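Local atomic coordinates of uncharacterized protein (Bacillus cereus, PDB entry 5F2H), a protein that is of unknown function but belongs to the alpha/beta-hydrolase superfamily and is probably a hydrolase, perhaps related to phospholipases and carboxylesterases. Residues I253-V257 with I282-F286; V225-I229 with A307-E312; T217-K221 with L244-L248; I229-P233 with L292-P297. All blocks are in the same frame, centred on the assembly; numbering follows the deposited sequence.

Contact 1 (I253-V257 with I282-F286)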
# COMPACT_ATOMS: atom_id res chain seq x y z
N ILE B 253 13.34 -7.13 15.95
CA ILE B 253 11.89 -7.14 15.97
C ILE B 253 11.40 -6.23 17.09
O ILE B 253 11.97 -6.23 18.19
CB ILE B 253 11.35 -8.56 16.25
CG1 ILE B 253 11.91 -9.57 15.26
CG2 ILE B 253 9.82 -8.55 16.23
CD1 ILE B 253 11.44 -10.99 15.48
N LYS B 254 10.34 -5.46 16.82
CA LYS B 254 9.77 -4.54 17.83
C LYS B 254 8.56 -5.16 18.50
O LYS B 254 7.77 -5.84 17.86
CB LYS B 254 9.41 -3.20 17.20
CG LYS B 254 10.60 -2.46 16.58
CD LYS B 254 10.22 -1.08 16.07
CE LYS B 254 11.39 -0.38 15.40
NZ LYS B 254 11.04 0.98 14.91
N GLY B 255 8.41 -4.94 19.80
CA GLY B 255 7.30 -5.51 20.55
C GLY B 255 6.47 -4.47 21.27
O GLY B 255 6.99 -3.51 21.83
N TYR B 256 5.15 -4.66 21.23
CA TYR B 256 4.24 -3.75 21.89
C TYR B 256 3.42 -4.68 22.74
O TYR B 256 2.75 -5.56 22.22
CB TYR B 256 3.37 -3.02 20.87
CG TYR B 256 2.64 -1.80 21.43
CD1 TYR B 256 1.46 -1.94 22.16
CD2 TYR B 256 3.10 -0.51 21.17
CE1 TYR B 256 0.79 -0.83 22.64
CE2 TYR B 256 2.43 0.60 21.64
CZ TYR B 256 1.27 0.43 22.38
OH TYR B 256 0.62 1.54 22.86
N VAL B 257 3.57 -4.56 24.05
CA VAL B 257 2.85 -5.41 25.00
C VAL B 257 1.94 -4.55 25.87
O VAL B 257 2.33 -3.46 26.31
CB VAL B 257 3.83 -6.18 25.89
CG1 VAL B 257 3.08 -7.01 26.91
CG2 VAL B 257 4.74 -7.05 25.03
N ILE B 282 15.84 -5.54 23.70
CA ILE B 282 14.98 -5.70 22.52
C ILE B 282 14.10 -4.46 22.45
O ILE B 282 13.37 -4.17 23.39
CB ILE B 282 14.05 -6.91 22.66
CG1 ILE B 282 14.82 -8.17 23.08
CG2 ILE B 282 13.28 -7.13 21.37
CD1 ILE B 282 15.84 -8.63 22.07
N GLU B 283 14.13 -3.74 21.33
CA GLU B 283 13.31 -2.53 21.21
C GLU B 283 11.83 -2.93 21.43
O GLU B 283 11.30 -3.82 20.77
CB GLU B 283 13.55 -1.81 19.87
CG GLU B 283 13.17 -0.33 19.91
CD GLU B 283 13.50 0.41 18.63
OE1 GLU B 283 14.06 -0.21 17.69
OE2 GLU B 283 13.21 1.63 18.56
N HIS B 284 11.18 -2.33 22.42
CA HIS B 284 9.79 -2.66 22.71
C HIS B 284 9.14 -1.56 23.52
O HIS B 284 9.77 -0.55 23.83
CB HIS B 284 9.69 -3.96 23.50
CG HIS B 284 10.15 -3.83 24.92
ND1 HIS B 284 11.44 -4.08 25.31
CD2 HIS B 284 9.48 -3.48 26.04
CE1 HIS B 284 11.55 -3.89 26.62
NE2 HIS B 284 10.37 -3.52 27.08
N GLU B 285 7.87 -1.77 23.87
CA GLU B 285 7.14 -0.80 24.67
C GLU B 285 5.99 -1.47 25.42
O GLU B 285 5.08 -2.02 24.82
CB GLU B 285 6.66 0.35 23.79
CG GLU B 285 5.91 1.43 24.54
CD GLU B 285 5.63 2.64 23.69
OE1 GLU B 285 6.43 2.91 22.76
OE2 GLU B 285 4.65 3.35 23.98
N PHE B 286 6.07 -1.44 26.75
CA PHE B 286 5.06 -2.05 27.61
C PHE B 286 4.13 -1.00 28.15
O PHE B 286 4.57 0.06 28.60
CB PHE B 286 5.74 -2.82 28.74
CG PHE B 286 4.80 -3.36 29.77
CD1 PHE B 286 3.70 -4.13 29.39
CD2 PHE B 286 5.12 -3.28 31.11
CE1 PHE B 286 2.86 -4.68 30.35
CE2 PHE B 286 4.31 -3.85 32.08
CZ PHE B 286 3.17 -4.55 31.69
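Two neighbouring strands of the parallel sheet in an alpha/beta-hydrolase domain meet here, G255, Y256 and V257 lying level with H284, E285 and F286 of strand 284-289, one of the two edge strands of the sheet within the chain. The short axes run 4.7 Å apart and only 6° from parallel. Three backbone bonds join them: G255 N to E283 O (3.2 Å), E285 N to G255 O (2.8 Å) and V257 N to E285 O (3.1 Å). Donors and acceptors thus alternate between the strands, as in a parallel pair. Strand 254-260, helix 267-279 and strand 284-289 form a beta-alpha-beta crossover, and the helix packs on the face bearing V257, H284 and F286. There V257 CG1 touches F286 CD1 (3.9 Å), the two side chains crossing at an angle. H284 has CG between the backbone N and the carbonyl carbon (chi1 71°), which turns its ring back toward the loop that leads into the strand, where ND1 bonds I282 O (2.7 Å) nearly in the ring plane. Helix 300-313 packs against the other face, and Y256 OH bonds E306 on it. At the margin K254 and E283 extend side by side, K254 CE lying 3.5 Å from E283 OE1. Their charged ends stay beyond salt-bridge range; K254 NZ bonds S315 OG, and K254 also makes a cation-pi contact with Y310.

Contact 2 (V225-I229 with A307-E312)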
# COMPACT_ATOMS: atom_id res chain seq x y z
N VAL B 225 8.42 -12.33 11.22
CA VAL B 225 7.60 -11.21 11.65
C VAL B 225 8.39 -9.94 11.91
O VAL B 225 9.50 -9.99 12.41
CB VAL B 225 6.88 -11.61 12.95
CG1 VAL B 225 6.36 -10.44 13.72
CG2 VAL B 225 5.77 -12.60 12.65
N ASP B 226 7.81 -8.80 11.58
CA ASP B 226 8.44 -7.51 11.80
C ASP B 226 8.18 -6.96 13.20
O ASP B 226 8.92 -6.12 13.68
CB ASP B 226 7.98 -6.49 10.75
CG ASP B 226 8.38 -6.88 9.33
OD1 ASP B 226 8.77 -8.06 9.11
OD2 ASP B 226 8.30 -6.02 8.43
N GLY B 227 7.08 -7.38 13.82
CA GLY B 227 6.74 -6.94 15.17
C GLY B 227 5.66 -7.80 15.77
O GLY B 227 5.09 -8.64 15.09
N PHE B 228 5.36 -7.63 17.05
CA PHE B 228 4.32 -8.44 17.67
C PHE B 228 3.57 -7.60 18.68
O PHE B 228 4.17 -6.80 19.41
CB PHE B 228 4.92 -9.68 18.34
CG PHE B 228 5.81 -9.36 19.49
CD1 PHE B 228 7.13 -9.01 19.30
CD2 PHE B 228 5.34 -9.41 20.77
CE1 PHE B 228 7.97 -8.74 20.37
CE2 PHE B 228 6.16 -9.14 21.86
CZ PHE B 228 7.49 -8.80 21.66
N ILE B 229 2.27 -7.83 18.77
CA ILE B 229 1.42 -7.04 19.68
C ILE B 229 0.63 -7.93 20.63
O ILE B 229 -0.44 -8.41 20.26
CB ILE B 229 0.44 -6.17 18.87
CG1 ILE B 229 1.18 -5.36 17.80
CG2 ILE B 229 -0.35 -5.25 19.78
CD1 ILE B 229 0.26 -4.58 16.90
N ALA B 307 0.80 1.06 18.16
CA ALA B 307 1.58 -0.16 18.00
C ALA B 307 2.10 -0.32 16.58
O ALA B 307 3.28 -0.48 16.35
CB ALA B 307 0.76 -1.36 18.40
N ILE B 308 1.19 -0.24 15.62
CA ILE B 308 1.59 -0.38 14.23
C ILE B 308 2.51 0.76 13.81
O ILE B 308 3.50 0.53 13.11
CB ILE B 308 0.36 -0.51 13.33
CG1 ILE B 308 -0.36 -1.82 13.66
CG2 ILE B 308 0.77 -0.51 11.86
CD1 ILE B 308 -1.56 -2.12 12.80
N LYS B 309 2.20 1.98 14.23
CA LYS B 309 3.04 3.14 13.90
C LYS B 309 4.43 2.82 14.37
O LYS B 309 5.37 2.82 13.60
CB LYS B 309 2.55 4.43 14.57
CG LYS B 309 1.31 5.06 13.96
CD LYS B 309 0.75 6.17 14.84
CE LYS B 309 1.75 7.27 15.16
NZ LYS B 309 1.14 8.27 16.08
N TYR B 310 4.52 2.49 15.65
CA TYR B 310 5.77 2.12 16.29
C TYR B 310 6.50 1.02 15.54
O TYR B 310 7.62 1.22 15.08
CB TYR B 310 5.48 1.67 17.72
CG TYR B 310 6.66 1.12 18.47
CD1 TYR B 310 7.59 1.96 19.07
CD2 TYR B 310 6.79 -0.25 18.66
CE1 TYR B 310 8.66 1.45 19.79
CE2 TYR B 310 7.85 -0.77 19.38
CZ TYR B 310 8.78 0.08 19.94
OH TYR B 310 9.84 -0.45 20.65
N ILE B 311 5.84 -0.13 15.39
CA ILE B 311 6.42 -1.31 14.73
C ILE B 311 7.03 -1.09 13.37
O ILE B 311 8.22 -1.35 13.18
CB ILE B 311 5.41 -2.49 14.65
CG1 ILE B 311 5.17 -3.03 16.05
CG2 ILE B 311 5.96 -3.62 13.77
CD1 ILE B 311 4.19 -4.18 16.12
N GLU B 312 6.28 -0.61 12.41
CA GLU B 312 6.95 -0.47 11.15
C GLU B 312 6.89 0.83 10.39
O GLU B 312 7.81 1.16 9.64
CB GLU B 312 6.34 -1.36 10.07
CG GLU B 312 7.30 -1.59 8.91
CD GLU B 312 8.59 -2.30 9.35
OE1 GLU B 312 8.64 -2.82 10.49
OE2 GLU B 312 9.55 -2.34 8.56
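Strand 227-229 and helix 307-312 run almost antiparallel, at 160°, their axes 8.8 Å apart at closest, and the backbones come nearest where G227 CA and I311 CA stand 5.7 Å from each other. Having no side chain, G227 lets the branch methyl of I311 settle directly on the strand: CG2 lies 3.7 Å from G227 CA and also touches D226 O. The other arm of I311 reaches along the strand, since CG1 sits anti to the carbonyl carbon (chi1 -69°) and the chain is extended beyond it. Its CD1 meets I229 CG1 at 3.6 Å and rests beside F228 N. I229 points at the helix, and its CD1 comes to 3.6 Å from A307 CB, with I308 CG1 at the margin of the same patch. The strand thus receives one turn of the helix on I229 and the flat spot at G227. This is the usual layering of an alpha/beta-hydrolase domain, a helix packed on a parallel sheet and here nearly antiparallel to its strands; I203 of the adjoining strand 202-207 touches I229, I308 and I311 as well. F228 points away from the helix and packs on I253 and V257. No hydrogen bond crosses the contact. Its polar end brings together two acids, D226 OD2 and E312 OE1, 3.8 Å apart with carboxylate planes turned 51° to each other, a proximity that may raise the pKa of one or both.

Contact 3 (T217-K221 with L244-L248)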
# COMPACT_ATOMS: atom_id res chain seq x y z
N THR B 217 6.06 -19.77 18.25
CA THR B 217 6.27 -19.89 16.81
C THR B 217 7.39 -18.98 16.30
O THR B 217 8.29 -19.43 15.59
CB THR B 217 4.95 -19.59 16.05
OG1 THR B 217 3.96 -20.54 16.46
CG2 THR B 217 5.13 -19.74 14.57
N ILE B 218 7.32 -17.71 16.66
CA ILE B 218 8.35 -16.76 16.25
C ILE B 218 9.74 -17.22 16.61
O ILE B 218 10.63 -17.16 15.78
CB ILE B 218 8.20 -15.42 16.98
CG1 ILE B 218 6.94 -14.69 16.51
CG2 ILE B 218 9.41 -14.53 16.69
CD1 ILE B 218 6.70 -13.36 17.22
N LEU B 219 9.91 -17.64 17.85
CA LEU B 219 11.20 -18.07 18.37
C LEU B 219 11.76 -19.31 17.70
O LEU B 219 12.98 -19.48 17.68
CB LEU B 219 11.15 -18.24 19.89
CG LEU B 219 10.76 -16.96 20.63
CD1 LEU B 219 10.76 -17.21 22.13
CD2 LEU B 219 11.67 -15.78 20.29
N HIS B 220 10.90 -20.18 17.17
CA HIS B 220 11.36 -21.37 16.45
C HIS B 220 11.51 -21.02 14.98
O HIS B 220 11.62 -21.90 14.12
CB HIS B 220 10.42 -22.54 16.64
CG HIS B 220 10.51 -23.15 17.99
ND1 HIS B 220 11.25 -24.29 18.23
CD2 HIS B 220 10.03 -22.75 19.19
CE1 HIS B 220 11.18 -24.59 19.51
NE2 HIS B 220 10.45 -23.68 20.12
N LYS B 221 11.57 -19.71 14.71
CA LYS B 221 11.71 -19.16 13.36
C LYS B 221 10.78 -19.83 12.36
O LYS B 221 11.12 -20.01 11.19
CB LYS B 221 13.18 -19.20 12.90
CG LYS B 221 14.13 -18.39 13.80
CD LYS B 221 15.51 -18.09 13.22
CE LYS B 221 16.34 -19.32 12.85
NZ LYS B 221 16.74 -20.13 14.02
N LEU B 244 16.03 -19.12 23.70
CA LEU B 244 15.27 -18.80 22.51
C LEU B 244 14.92 -17.33 22.32
O LEU B 244 14.78 -16.87 21.19
CB LEU B 244 14.02 -19.67 22.47
CG LEU B 244 14.31 -21.11 22.09
CD1 LEU B 244 13.15 -22.04 22.37
CD2 LEU B 244 14.71 -21.20 20.62
N LEU B 245 14.81 -16.59 23.42
CA LEU B 245 14.50 -15.16 23.34
C LEU B 245 15.61 -14.38 22.62
O LEU B 245 15.42 -13.23 22.25
CB LEU B 245 14.20 -14.59 24.73
CG LEU B 245 12.89 -15.08 25.37
CD1 LEU B 245 12.78 -14.70 26.85
CD2 LEU B 245 11.68 -14.58 24.60
N GLU B 246 16.78 -14.99 22.45
CA GLU B 246 17.89 -14.36 21.74
C GLU B 246 17.44 -13.97 20.34
O GLU B 246 17.77 -12.91 19.83
CB GLU B 246 19.06 -15.34 21.61
CG GLU B 246 20.22 -14.84 20.75
CD GLU B 246 21.35 -15.86 20.63
OE1 GLU B 246 21.41 -16.79 21.47
OE2 GLU B 246 22.19 -15.71 19.72
N VAL B 247 16.67 -14.87 19.72
CA VAL B 247 16.16 -14.67 18.38
C VAL B 247 15.60 -13.26 18.17
O VAL B 247 15.65 -12.73 17.06
CB VAL B 247 15.09 -15.73 18.03
CG1 VAL B 247 14.49 -15.47 16.66
CG2 VAL B 247 15.68 -17.13 18.08
N LEU B 248 15.10 -12.65 19.22
CA LEU B 248 14.54 -11.30 19.11
C LEU B 248 15.57 -10.18 18.89
O LEU B 248 15.25 -9.13 18.34
CB LEU B 248 13.71 -10.99 20.36
CG LEU B 248 12.56 -11.96 20.67
CD1 LEU B 248 11.92 -11.58 21.99
CD2 LEU B 248 11.53 -12.00 19.56
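L219 holds CG anti to its carbonyl carbon (chi1 -59°) and extends beyond it (chi2 -179°), sending both methyls from the end of helix 209-219 into the turn formed by L244, L245, V247 and L248. The two methyls divide this surface between them, both touching L244. CD1 meets L245 CD2 at 3.7 Å and lies near L244 CB, while CD2 sits 3.4 Å from L244 O and reaches L248 CD2 (3.9 Å) and V247 CB. V247 has CG2 anti to its carbonyl carbon, beside the backbone N, which brings that methyl to 3.6 Å from L219 O; L244 CD2 approaches the same carbonyl oxygen at 3.8 Å. I218 adds its CG2 at the L248 end. The helix closes here in a Schellman motif: K221, with positive phi, is the C-prime residue, K221 N bonds I218 O, and D222 N returns to T217 O. That turn brings K221 CG obliquely over to V247 CG1 (4.1 Å). At the other margin the H220 ring meets L244 CD1 obliquely through NE2, at 3.9 Å. Behind the turn, L245 packs on F273 and V276 and L248 on L277, all of helix 267-279, so L219 lies among groups that also reach the next helix on this side of the sheet. With no hydrogen bond between the two segments, the join rests on aliphatic packing, largely on the single leucine L219.

Contact 4 (I229-P233 with L292-P297)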
# COMPACT_ATOMS: atom_id res chain seq x y z
N ILE B 229 2.27 -7.83 18.77
CA ILE B 229 1.42 -7.04 19.68
C ILE B 229 0.63 -7.93 20.63
O ILE B 229 -0.44 -8.41 20.26
CB ILE B 229 0.44 -6.17 18.87
CG1 ILE B 229 1.18 -5.36 17.80
CG2 ILE B 229 -0.35 -5.25 19.78
CD1 ILE B 229 0.26 -4.58 16.90
N PHE B 230 1.12 -8.12 21.85
CA PHE B 230 0.42 -8.97 22.79
C PHE B 230 -0.46 -8.26 23.79
O PHE B 230 -0.12 -7.18 24.28
CB PHE B 230 1.37 -9.88 23.54
CG PHE B 230 2.25 -10.70 22.66
CD1 PHE B 230 1.75 -11.32 21.52
CD2 PHE B 230 3.52 -11.06 23.10
CE1 PHE B 230 2.56 -12.15 20.75
CE2 PHE B 230 4.32 -11.90 22.35
CZ PHE B 230 3.85 -12.43 21.17
N MSE B 231 -1.59 -8.88 24.10
CA MSE B 231 -2.57 -8.34 25.04
C MSE B 231 -2.71 -9.38 26.10
O MSE B 231 -3.07 -10.54 25.82
CB MSE B 231 -3.89 -8.12 24.29
CG MSE B 231 -5.05 -7.67 25.19
SE MSE B 231 -4.80 -5.82 25.84
CE MSE B 231 -4.70 -6.29 27.76
N ALA B 232 -2.35 -9.01 27.33
CA ALA B 232 -2.44 -9.94 28.45
C ALA B 232 -1.90 -11.34 28.13
O ALA B 232 -2.52 -12.35 28.46
CB ALA B 232 -3.89 -10.04 28.88
N PRO B 233 -0.73 -11.40 27.49
CA PRO B 233 -0.13 -12.69 27.14
C PRO B 233 0.08 -13.62 28.33
O PRO B 233 0.39 -13.16 29.44
CB PRO B 233 1.23 -12.30 26.57
CG PRO B 233 1.54 -11.00 27.22
CD PRO B 233 0.23 -10.29 27.39
N LEU B 292 -7.79 -2.13 34.62
CA LEU B 292 -8.20 -3.18 33.68
C LEU B 292 -7.86 -4.59 34.16
O LEU B 292 -6.79 -4.82 34.68
CB LEU B 292 -7.54 -2.93 32.33
CG LEU B 292 -7.85 -3.89 31.18
CD1 LEU B 292 -9.35 -3.93 30.86
CD2 LEU B 292 -7.07 -3.49 29.95
N LYS B 293 -8.80 -5.52 33.99
CA LYS B 293 -8.61 -6.92 34.38
C LYS B 293 -8.18 -7.72 33.15
O LYS B 293 -7.50 -7.17 32.28
CB LYS B 293 -9.87 -7.51 35.04
CG LYS B 293 -10.27 -6.84 36.35
CD LYS B 293 -11.40 -7.56 37.08
CE LYS B 293 -12.74 -7.55 36.34
NZ LYS B 293 -13.32 -6.18 36.21
N HIS B 294 -8.59 -8.99 33.05
CA HIS B 294 -8.21 -9.83 31.91
C HIS B 294 -9.20 -9.64 30.77
O HIS B 294 -10.11 -10.46 30.51
CB HIS B 294 -8.11 -11.27 32.36
CG HIS B 294 -7.54 -12.20 31.34
ND1 HIS B 294 -8.30 -13.15 30.69
CD2 HIS B 294 -6.29 -12.33 30.85
CE1 HIS B 294 -7.53 -13.85 29.88
NE2 HIS B 294 -6.30 -13.37 29.96
N ASP B 295 -8.97 -8.54 30.07
CA ASP B 295 -9.80 -8.12 28.98
C ASP B 295 -9.02 -7.07 28.23
O ASP B 295 -8.03 -6.59 28.72
CB ASP B 295 -11.05 -7.49 29.60
CG ASP B 295 -11.99 -6.93 28.59
OD1 ASP B 295 -11.92 -7.37 27.42
OD2 ASP B 295 -12.79 -6.05 28.97
N TYR B 296 -9.49 -6.69 27.05
CA TYR B 296 -8.82 -5.66 26.27
C TYR B 296 -9.28 -4.29 26.78
O TYR B 296 -10.41 -4.15 27.28
CB TYR B 296 -9.24 -5.73 24.82
CG TYR B 296 -8.94 -7.01 24.09
CD1 TYR B 296 -9.70 -8.13 24.28
CD2 TYR B 296 -8.04 -7.01 23.05
CE1 TYR B 296 -9.52 -9.26 23.51
CE2 TYR B 296 -7.83 -8.13 22.27
CZ TYR B 296 -8.59 -9.24 22.50
OH TYR B 296 -8.37 -10.36 21.73
N PRO B 297 -8.41 -3.27 26.67
CA PRO B 297 -8.81 -1.92 27.10
C PRO B 297 -9.92 -1.43 26.20
O PRO B 297 -9.99 -1.83 25.03
CB PRO B 297 -7.55 -1.09 26.91
CG PRO B 297 -6.71 -1.87 25.96
CD PRO B 297 -7.04 -3.31 26.14
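Apolar and selenium contacts of M231, a selenomethionine at the end of strand 227-231, with L292, Y296 and P297 make up most of this join. CG leaves anti to the backbone N (chi1 175°) and meets the Y296 ring obliquely, 3.7 Å from CD2; SE lies 5.3 Å from the ring centroid, 47° off its normal, an oblique Met-aromatic contact. The chain then bends, putting SE end-on to P297 CD and CE 3.5 Å from D295 O, with L292 CD2 at the margin. A232 CB packs obliquely on the H294 ring, 3.9 Å from CD2. Polar bonds run within the loop and from it to residues outside the contact. H294 centres an inverse gamma turn, and Y296 N makes a bent bond to D295 OD1 (2.6 Å), approaching from above the carboxylate plane. H294 NE2 hydrogen-bonds S208 OG in what looks like a nucleophile elbow, and a bound Tris molecule, probably from the crystallisation liquor, lies about 4 Å from the H294 side chain. This is consistent with the serine-histidine pair of an alpha/beta-hydrolase active site. N15 of the second subunit bonds H294 O. Among the neighbouring elements, the loop links strand 284-289 to helix 300-313 and lies across the C-terminal end of strand 227-231, where F300 of that helix and F207 of strand 202-207 also touch M231.

From the N terminus, contact 3 is the first to close, bringing 244-248 back to the end of helix 209-219. Contacts 2 and 4 both start on strand 227-231, sharing I229, before contact 3 has closed, so each crosses it along the chain. Contact 1, in series after contact 3, closes next around helix 267-279 and is nested inside both longer loops. Contact 4 then closes with the loop 292-297, and contact 2 last with helix 300-313. Strands 227-231 and 254-260 are sheet neighbours: F228 bonds K254 and Y256 through the backbone, joining contacts 1 and 2, while I282 packs on L248 between contacts 1 and 3.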